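Local coordinates for putative carbohydrate-active enzyme (Uncultured organism, PDB 5WH8), which probably hydrolyses O-glycosidic bonds as a cellulase of glycoside hydrolase family 5, this chain being the catalytic-domain piece of a longer multi-modular protein, at residues D117-Y120 against T121-D124; I126-W129 against D130-A134; S188-V191 against D192-A195; K222-V225 against A226-K229. All coordinates share one frame; numbering follows the deposited sequence.

Contact 1 (D117-Y120 against T121-D124)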
loop_
_atom_site.group_PDB
_atom_site.type_symbol
_atom_site.label_atom_id
_atom_site.label_comp_id
_atom_site.label_asym_id
_atom_site.label_seq_id
_atom_site.Cartn_x
_atom_site.Cartn_y
_atom_site.Cartn_z
ATOM N N ASP A 117 18.741 0.726 0.295
ATOM C CA ASP A 117 19.021 0.121 -1.002
ATOM C C ASP A 117 18.368 -1.251 -1.001
ATOM O O ASP A 117 18.845 -2.151 -0.326
ATOM C CB ASP A 117 20.521 -0.006 -1.261
ATOM C CG ASP A 117 20.838 -0.459 -2.682
ATOM O OD1 ASP A 117 20.020 -1.185 -3.306
ATOM O OD2 ASP A 117 21.914 -0.052 -3.187
ATOM N N PRO A 118 17.259 -1.417 -1.732
ATOM C CA PRO A 118 16.540 -2.691 -1.576
ATOM C C PRO A 118 17.366 -3.906 -2.031
ATOM O O PRO A 118 17.090 -5.028 -1.611
ATOM C CB PRO A 118 15.284 -2.497 -2.450
ATOM C CG PRO A 118 15.682 -1.447 -3.465
ATOM C CD PRO A 118 16.606 -0.513 -2.701
ATOM N N ASN A 119 18.351 -3.697 -2.899
ATOM C CA ASN A 119 19.239 -4.789 -3.277
ATOM C C ASN A 119 19.885 -5.464 -2.075
ATOM O O ASN A 119 20.183 -6.668 -2.120
ATOM C CB ASN A 119 20.320 -4.291 -4.234
ATOM C CG ASN A 119 19.755 -3.902 -5.565
ATOM O OD1 ASN A 119 19.367 -4.763 -6.353
ATOM N ND2 ASN A 119 19.700 -2.601 -5.833
ATOM N N TYR A 120 20.073 -4.710 -0.993
ATOM C CA TYR A 120 20.752 -5.255 0.172
ATOM C C TYR A 120 19.828 -6.129 1.017
ATOM O O TYR A 120 20.253 -6.628 2.070
ATOM C CB TYR A 120 21.344 -4.120 1.013
ATOM C CG TYR A 120 22.425 -3.332 0.304
ATOM C CD1 TYR A 120 23.020 -3.796 -0.880
ATOM C CD2 TYR A 120 22.855 -2.117 0.812
ATOM C CE1 TYR A 120 24.008 -3.054 -1.522
ATOM C CE2 TYR A 120 23.847 -1.383 0.176
ATOM C CZ TYR A 120 24.407 -1.850 -0.984
ATOM O OH TYR A 120 25.395 -1.102 -1.615
ATOM N N THR A 121 18.582 -6.318 0.557
ATOM C CA THR A 121 17.660 -7.257 1.195
ATOM C C THR A 121 17.366 -8.501 0.340
ATOM O O THR A 121 16.539 -9.327 0.743
ATOM C CB THR A 121 16.295 -6.595 1.527
ATOM O OG1 THR A 121 15.541 -6.398 0.318
ATOM C CG2 THR A 121 16.495 -5.276 2.247
ATOM N N LEU A 122 18.066 -8.670 -0.787
ATOM C CA LEU A 122 17.706 -9.708 -1.758
ATOM C C LEU A 122 17.851 -11.141 -1.248
ATOM O O LEU A 122 17.108 -12.023 -1.708
ATOM C CB LEU A 122 18.535 -9.553 -3.048
ATOM C CG LEU A 122 17.987 -8.523 -4.032
ATOM C CD1 LEU A 122 19.005 -8.181 -5.107
ATOM C CD2 LEU A 122 16.714 -9.026 -4.668
ATOM N N ASP A 123 18.788 -11.390 -0.331
ATOM C CA ASP A 123 18.944 -12.745 0.208
ATOM C C ASP A 123 17.651 -13.236 0.857
ATOM O O ASP A 123 17.403 -14.443 0.889
ATOM C CB ASP A 123 20.079 -12.821 1.230
ATOM C CG ASP A 123 21.454 -12.686 0.603
ATOM O OD1 ASP A 123 21.603 -12.979 -0.602
ATOM O OD2 ASP A 123 22.390 -12.313 1.338
ATOM N N ASP A 124 16.846 -12.313 1.402
ATOM C CA ASP A 124 15.529 -12.651 1.951
ATOM C C ASP A 124 14.369 -12.286 1.022
ATOM O O ASP A 124 13.336 -12.963 1.029
ATOM C CB ASP A 124 15.335 -11.965 3.304
ATOM C CG ASP A 124 16.216 -12.550 4.356
ATOM O OD1 ASP A 124 16.200 -13.796 4.497
ATOM O OD2 ASP A 124 16.969 -11.784 4.968
HETATM O O HOH W 1 20.954 -9.530 0.618
#

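Contact 2 (I126-W129 against D130-A134)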
loop_
_atom_site.group_PDB
_atom_site.type_symbol
_atom_site.label_atom_id
_atom_site.label_comp_id
_atom_site.label_asym_id
_atom_site.label_seq_id
_atom_site.Cartn_x
_atom_site.Cartn_y
_atom_site.Cartn_z
ATOM N N ILE A 126 14.115 -12.434 -2.304
ATOM C CA ILE A 126 13.862 -13.420 -3.353
ATOM C C ILE A 126 13.039 -14.622 -2.823
ATOM O O ILE A 126 12.006 -14.938 -3.398
ATOM C CB ILE A 126 15.204 -13.886 -3.988
ATOM C CG1 ILE A 126 15.833 -12.759 -4.820
ATOM C CG2 ILE A 126 15.024 -15.113 -4.853
ATOM C CD1 ILE A 126 15.059 -12.331 -5.997
ATOM N N PRO A 127 13.474 -15.280 -1.724
ATOM C CA PRO A 127 12.614 -16.371 -1.224
ATOM C C PRO A 127 11.251 -15.912 -0.697
ATOM O O PRO A 127 10.268 -16.646 -0.854
ATOM C CB PRO A 127 13.438 -17.005 -0.099
ATOM C CG PRO A 127 14.639 -16.156 0.081
ATOM C CD PRO A 127 14.803 -15.279 -1.102
ATOM N N PHE A 128 11.188 -14.709 -0.130
ATOM C CA PHE A 128 9.907 -14.135 0.297
ATOM C C PHE A 128 8.957 -14.010 -0.878
ATOM O O PHE A 128 7.808 -14.457 -0.799
ATOM C CB PHE A 128 10.118 -12.770 0.939
ATOM C CG PHE A 128 8.835 -12.068 1.328
ATOM C CD1 PHE A 128 8.205 -12.356 2.519
ATOM C CD2 PHE A 128 8.276 -11.109 0.490
ATOM C CE1 PHE A 128 7.014 -11.703 2.874
ATOM C CE2 PHE A 128 7.078 -10.450 0.842
ATOM C CZ PHE A 128 6.473 -10.737 2.036
ATOM N N TRP A 129 9.416 -13.378 -1.952
ATOM C CA TRP A 129 8.533 -13.103 -3.061
ATOM C C TRP A 129 8.239 -14.363 -3.868
ATOM O O TRP A 129 7.147 -14.488 -4.421
ATOM C CB TRP A 129 9.107 -11.986 -3.937
ATOM C CG TRP A 129 8.828 -10.623 -3.321
ATOM C CD1 TRP A 129 9.740 -9.676 -2.925
ATOM C CD2 TRP A 129 7.529 -10.082 -3.004
ATOM N NE1 TRP A 129 9.081 -8.581 -2.404
ATOM C CE2 TRP A 129 7.730 -8.815 -2.432
ATOM C CE3 TRP A 129 6.222 -10.557 -3.145
ATOM C CZ2 TRP A 129 6.647 -7.987 -2.022
ATOM C CZ3 TRP A 129 5.161 -9.765 -2.729
ATOM C CH2 TRP A 129 5.383 -8.490 -2.157
ATOM N N ASP A 130 9.177 -15.318 -3.899
ATOM C CA ASP A 130 8.925 -16.640 -4.506
ATOM C C ASP A 130 7.765 -17.317 -3.775
ATOM O O ASP A 130 6.793 -17.761 -4.400
ATOM C CB ASP A 130 10.202 -17.496 -4.428
ATOM C CG ASP A 130 10.204 -18.711 -5.376
ATOM O OD1 ASP A 130 9.386 -18.836 -6.292
ATOM O OD2 ASP A 130 11.087 -19.571 -5.190
ATOM N N TYR A 131 7.858 -17.367 -2.453
ATOM C CA TYR A 131 6.797 -17.945 -1.645
ATOM C C TYR A 131 5.465 -17.205 -1.826
ATOM O O TYR A 131 4.434 -17.833 -2.084
ATOM C CB TYR A 131 7.156 -17.969 -0.161
ATOM C CG TYR A 131 5.978 -18.457 0.642
ATOM C CD1 TYR A 131 5.686 -19.814 0.709
ATOM C CD2 TYR A 131 5.102 -17.568 1.255
ATOM C CE1 TYR A 131 4.573 -20.279 1.398
ATOM C CE2 TYR A 131 3.991 -18.019 1.943
ATOM C CZ TYR A 131 3.730 -19.382 2.013
ATOM O OH TYR A 131 2.636 -19.871 2.693
ATOM N N MET A 132 5.461 -15.881 -1.682
ATOM C CA MET A 132 4.184 -15.169 -1.666
ATOM C C MET A 132 3.445 -15.247 -2.997
ATOM O O MET A 132 2.215 -15.367 -3.037
ATOM C CB MET A 132 4.380 -13.696 -1.260
ATOM C CG MET A 132 4.663 -13.527 0.237
ATOM S SD MET A 132 3.226 -14.003 1.256
ATOM C CE MET A 132 3.973 -14.218 2.846
ATOM N N SER A 133 4.189 -15.184 -4.097
ATOM C CA SER A 133 3.571 -15.232 -5.414
ATOM C C SER A 133 3.052 -16.631 -5.734
ATOM O O SER A 133 1.999 -16.753 -6.349
ATOM C CB SER A 133 4.549 -14.737 -6.503
ATOM O OG SER A 133 5.778 -15.456 -6.522
ATOM N N ALA A 134 3.758 -17.673 -5.298
ATOM C CA ALA A 134 3.243 -19.041 -5.447
ATOM C C ALA A 134 1.993 -19.259 -4.571
ATOM O O ALA A 134 0.999 -19.811 -5.016
ATOM C CB ALA A 134 4.313 -20.057 -5.095
#

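Contact 3 (S188-V191 against D192-A195)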
loop_
_atom_site.group_PDB
_atom_site.type_symbol
_atom_site.label_atom_id
_atom_site.label_comp_id
_atom_site.label_asym_id
_atom_site.label_seq_id
_atom_site.Cartn_x
_atom_site.Cartn_y
_atom_site.Cartn_z
ATOM N N SER A 188 10.503 7.150 -2.322
ATOM C CA SER A 188 9.429 7.053 -3.328
ATOM C C SER A 188 8.871 8.434 -3.687
ATOM O O SER A 188 7.642 8.652 -3.754
ATOM C CB SER A 188 8.328 6.076 -2.876
ATOM O OG SER A 188 8.822 4.759 -2.993
ATOM N N GLN A 189 9.799 9.344 -4.001
ATOM C CA GLN A 189 9.464 10.641 -4.594
ATOM C C GLN A 189 9.800 10.716 -6.077
ATOM O O GLN A 189 9.098 11.394 -6.825
ATOM C CB GLN A 189 10.179 11.777 -3.855
ATOM C CG GLN A 189 9.664 11.959 -2.418
ATOM C CD GLN A 189 10.521 12.887 -1.575
ATOM O OE1 GLN A 189 11.243 13.738 -2.099
ATOM N NE2 GLN A 189 10.480 12.693 -0.271
ATOM N N ASP A 190 10.865 10.039 -6.497
ATOM C CA ASP A 190 11.466 10.306 -7.822
ATOM C C ASP A 190 10.809 9.481 -8.956
ATOM O O ASP A 190 11.472 8.810 -9.760
ATOM C CB ASP A 190 12.984 10.066 -7.770
ATOM C CG ASP A 190 13.721 11.086 -6.891
ATOM O OD1 ASP A 190 13.157 12.149 -6.536
ATOM O OD2 ASP A 190 14.879 10.809 -6.516
ATOM N N VAL A 191 9.492 9.566 -9.026
ATOM C CA VAL A 191 8.746 8.913 -10.079
ATOM C C VAL A 191 9.112 9.513 -11.441
ATOM O O VAL A 191 9.059 8.803 -12.444
ATOM C CB VAL A 191 7.204 9.002 -9.809
ATOM C CG1 VAL A 191 6.848 8.130 -8.607
ATOM C CG2 VAL A 191 6.744 10.438 -9.565
ATOM N N ASP A 192 9.472 10.800 -11.465
ATOM C CA ASP A 192 9.874 11.447 -12.713
ATOM C C ASP A 192 11.179 10.888 -13.252
ATOM O O ASP A 192 11.389 10.880 -14.471
ATOM C CB ASP A 192 9.988 12.962 -12.537
ATOM C CG ASP A 192 10.906 13.379 -11.404
ATOM O OD1 ASP A 192 10.836 12.808 -10.297
ATOM O OD2 ASP A 192 11.701 14.327 -11.608
ATOM N N LEU A 193 12.056 10.424 -12.364
ATOM C CA LEU A 193 13.304 9.808 -12.806
ATOM C C LEU A 193 13.081 8.371 -13.270
ATOM O O LEU A 193 13.695 7.927 -14.230
ATOM C CB LEU A 193 14.342 9.858 -11.686
ATOM C CG LEU A 193 14.667 11.254 -11.166
ATOM C CD1 LEU A 193 15.774 11.219 -10.121
ATOM C CD2 LEU A 193 15.005 12.205 -12.303
ATOM N N ALA A 194 12.192 7.637 -12.604
ATOM C CA ALA A 194 11.814 6.329 -13.096
ATOM C C ALA A 194 11.226 6.411 -14.517
ATOM O O ALA A 194 11.446 5.522 -15.353
ATOM C CB ALA A 194 10.827 5.681 -12.137
ATOM N N ALA A 195 10.494 7.483 -14.774
ATOM C CA ALA A 195 9.824 7.688 -16.064
ATOM C C ALA A 195 10.812 7.859 -17.214
ATOM O O ALA A 195 10.414 7.739 -18.379
ATOM C CB ALA A 195 8.932 8.883 -15.997
#

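Contact 4 (K222-V225 against A226-K229)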
loop_
_atom_site.group_PDB
_atom_site.type_symbol
_atom_site.label_atom_id
_atom_site.label_comp_id
_atom_site.label_asym_id
_atom_site.label_seq_id
_atom_site.Cartn_x
_atom_site.Cartn_y
_atom_site.Cartn_z
ATOM N N LYS A 222 6.612 16.815 -9.984
ATOM C CA LYS A 222 7.381 15.605 -10.293
ATOM C C LYS A 222 6.462 14.448 -10.696
ATOM O O LYS A 222 6.714 13.729 -11.668
ATOM C CB LYS A 222 8.234 15.181 -9.084
ATOM C CG LYS A 222 9.481 16.047 -8.913
ATOM C CD LYS A 222 10.082 16.014 -7.499
ATOM C CE LYS A 222 10.590 14.625 -7.062
ATOM N NZ LYS A 222 11.696 14.093 -7.904
ATOM N N ALA A 223 5.382 14.277 -9.944
ATOM C CA ALA A 223 4.433 13.215 -10.257
ATOM C C ALA A 223 3.790 13.458 -11.618
ATOM O O ALA A 223 3.579 12.510 -12.399
ATOM C CB ALA A 223 3.369 13.102 -9.175
ATOM N N GLN A 224 3.484 14.725 -11.928
ATOM C CA GLN A 224 2.856 15.030 -13.221
ATOM C C GLN A 224 3.799 14.721 -14.385
ATOM O O GLN A 224 3.328 14.301 -15.458
ATOM C CB GLN A 224 2.394 16.494 -13.298
ATOM C CG GLN A 224 1.487 16.783 -14.495
ATOM C CD GLN A 224 0.186 16.048 -14.374
ATOM O OE1 GLN A 224 -0.476 16.154 -13.341
ATOM N NE2 GLN A 224 -0.176 15.271 -15.397
ATOM N N VAL A 225 5.108 14.949 -14.212
ATOM C CA VAL A 225 6.082 14.531 -15.235
ATOM C C VAL A 225 5.955 13.023 -15.498
ATOM O O VAL A 225 5.887 12.588 -16.643
ATOM C CB VAL A 225 7.557 14.883 -14.847
ATOM C CG1 VAL A 225 8.550 14.261 -15.854
ATOM C CG2 VAL A 225 7.745 16.399 -14.749
ATOM N N ALA A 226 5.897 12.220 -14.435
ATOM C CA ALA A 226 5.756 10.774 -14.599
ATOM C C ALA A 226 4.464 10.370 -15.292
ATOM O O ALA A 226 4.462 9.490 -16.156
ATOM C CB ALA A 226 5.847 10.071 -13.234
ATOM N N ILE A 227 3.354 10.978 -14.902
ATOM C CA ILE A 227 2.077 10.724 -15.538
ATOM C C ILE A 227 2.113 11.092 -17.031
ATOM O O ILE A 227 1.650 10.327 -17.879
ATOM C CB ILE A 227 0.944 11.494 -14.841
ATOM C CG1 ILE A 227 0.774 10.993 -13.397
ATOM C CG2 ILE A 227 -0.388 11.356 -15.651
ATOM C CD1 ILE A 227 -0.135 11.878 -12.548
ATOM N N ASN A 228 2.687 12.246 -17.343
ATOM C CA ASN A 228 2.755 12.686 -18.732
ATOM C C ASN A 228 3.630 11.780 -19.582
ATOM O O ASN A 228 3.395 11.638 -20.802
ATOM C CB ASN A 228 3.246 14.136 -18.793
ATOM C CG ASN A 228 2.201 15.129 -18.293
ATOM O OD1 ASN A 228 0.993 14.832 -18.229
ATOM N ND2 ASN A 228 2.646 16.315 -17.959
ATOM N N LYS A 229 4.611 11.136 -18.956
ATOM C CA LYS A 229 5.468 10.162 -19.627
ATOM C C LYS A 229 4.922 8.713 -19.599
ATOM O O LYS A 229 5.610 7.780 -20.022
ATOM C CB LYS A 229 6.863 10.207 -19.011
ATOM C CG LYS A 229 7.570 11.540 -19.321
ATOM C CD LYS A 229 9.010 11.553 -18.869
ATOM C CE LYS A 229 9.882 10.620 -19.707
ATOM N NZ LYS A 229 9.932 11.006 -21.147
#

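Contact 1 (D117-Y120 against T121-D124)
The carbonyl oxygen of Pro118 takes two hydrogen bonds from a single residue, Thr121. The hydroxyl OG1 of Thr121 lies 2.8 Å from Pro118 O, in the carbonyl plane and on a lone pair, whereas the backbone N of Thr121, 2.9 Å from Pro118 O, stands well above that plane. Threonine suits the place because its OG1, set between its own N and carbonyl carbon (chi1 73°), turns back to the preceding turn; the same hydroxyl also bonds Trp108 of the barrel strand 103-109. At the next residue, Leu122 N donates to Asn119 O at 3.2 Å, again from above the carbonyl plane. These i to i+3 bonds mark a 3-10 turn that leads into helix 122-135 of the TIM barrel, with Thr121 as its N-cap residue although its side chain caps no helical N-H. Before the turn, Asp117 forms an Asx turn: its OD1 accepts Asn119 N at 3.0 Å, and on its syn lone pair also Asn119 ND2 at 2.9 Å. The asparagine amide is thus held on the carboxylate, and its ND2 bonds Asp159 O as well. Asn119 and Leu122 run side by side in the same direction, with Leu122 CD1 3.7 Å from Asn119 OD1, and both pack on Tyr163 of helix 157-172. A water accepts from Asp123 N at 3.0 Å and donates weakly to Tyr120 O.

Contact 2 (I126-W129 against D130-A134)
Residues 126-129 and 130-134 are successive turns of one helix, joined by i to i+4 bonds such as Asp130 N to Ile126 O (2.9 Å) and Met132 N to Phe128 O (2.9 Å). Pro127 has no N-H to give, and the helix is kinked there, but its carbonyl still receives Tyr131 N. Trp129 O is gripped twice, by Ser133 N at 3.1 Å and by Ser133 OG at 2.7 Å. Serine serves this buried spot because a chi1 near 56° tucks its short hydroxyl against the main chain, while Asn174 ND2 bonds the same OG.

Met132 carries the apolar side. Its CG sits over one face of the Phe128 ring, 3.9 Å from the centroid, a CH-pi contact; its chain then bends at chi2 (-66°), leaving SD oblique to the ring in a looser Met-aromatic contact. Nearer the backbone, Met132 CB comes obliquely to Trp129 CE3 at 4.1 Å. The unbranched methionine thus meets both aromatics with its methylenes, and it packs on Ile90 of helix 83-100. Phe128 CE2 lies over the centre of the indole. Both rings meet Trp108, and Tyr131 and Asp130 turn their polar ends to Asp91 and Lys173. An amphipathic helix of this kind, aromatic toward strand 103-109 and polar along its margins, is the crossover helix of a beta-alpha-beta unit in a TIM barrel.

Contact 3 (S188-V191 against D192-A195)
Asp190 and Leu193 lie side by side and point the same way, so that the methyl CD1 of Leu193 runs along the aspartate, 3.8 Å from Asp190 CB and 3.7 Å from Asp190 OD2. The leucine covers the aliphatic base and one oxygen, while that oxygen finds its hydrogen bond at Thr186 OG1. With chi1 at 55°, the carboxylate of Asp192 curls back toward the backbone of Asp190, which brings Asp192 OD1 to 3.6 Å from Asp190 CA. Two like charges then come close, with Asp190 OD1 4.5 Å from Asp192 OD1. Both of these oxygens form salt bridges with Lys222 of helix 217-228, whose charge is likely to offset their repulsion. Acidic residues suit both places for this reason.

The backbone closes its first turn here: Ala194 N donates to Asp190 O at 3.2 Å, a weaker bond from Leu193 N shares that oxygen, and Ala195 N reaches Val191 O at 3.0 Å. Small alanines keep the inner side slim, with Ala194 against Tyr206 of strand 204-211, while Val191 packs on Ala226. Asp190 is both the centre of an inverse gamma turn and the N-cap residue, with no capping bond from its side chain: a tight turn that swings the chain into the short helix 191-194, between strands 180-182 and 204-211 of the TIM barrel.

Contact 4 (K222-V225 against A226-K229)
Helix 217-228, the connection of the beta-alpha-beta unit between strands 204-211 and 233-239, ends within this contact. Regular i to i+4 bonds run through it, among them Ile227 N to Ala223 O at 2.9 Å and Asn228 N to Gln224 O at 2.9 Å. Lys229 N still donates to Val225 O at 3.0 Å, although Lys229 is the first residue to leave helical backbone angles.

Outside the backbone, Gln224 and Asn228 are linked directly. Gln224 NE2 gives a hydrogen bond to Asn228 OD1 at 3.1 Å, nearly straight at 160°; the acceptor lies in the glutamine amide plane, but the donor stands above the asparagine carbonyl plane, the two amides being turned 46° apart. A bend at chi2 (66°) brings the glutamine amide round to its partner, and its OE1 remains for Arg264 NE. The longer glutamine can thus span one helical turn and still serve a second group. Val225 and Lys229 run alongside each other, with Val225 CG1 4.1 Å from Lys229 CD.

Ala223 and Ile227 face Leu233 of strand 233-239, Ala226 packs against helix 191-194, and Lys222 extends its amine to the N-terminal end of that helix.

Overall arrangement
All four contacts are local turns on the outer layer of one TIM barrel, each partly buried. Contacts 1 and 2 share helix 122-135: contact 1 starts it with hydroxyl, carboxylate and amide bonds, whereas contact 2, further along, turns aromatic rings to the barrel strand and a methionine to helix 83-100. Contacts 3 and 4 lie on different helices, which touch, their centres about 8 Å apart; a buried lysine joins them, Lys222 NZ lying 2.8 Å from both Asp190 OD1 and Asp192 OD1. Contact 4 has the largest share of exposed residues, whereas half the touching residues of contacts 1 and 2 are buried. Contacts 1 and 3 stay about 9 Å apart at their nearest atoms.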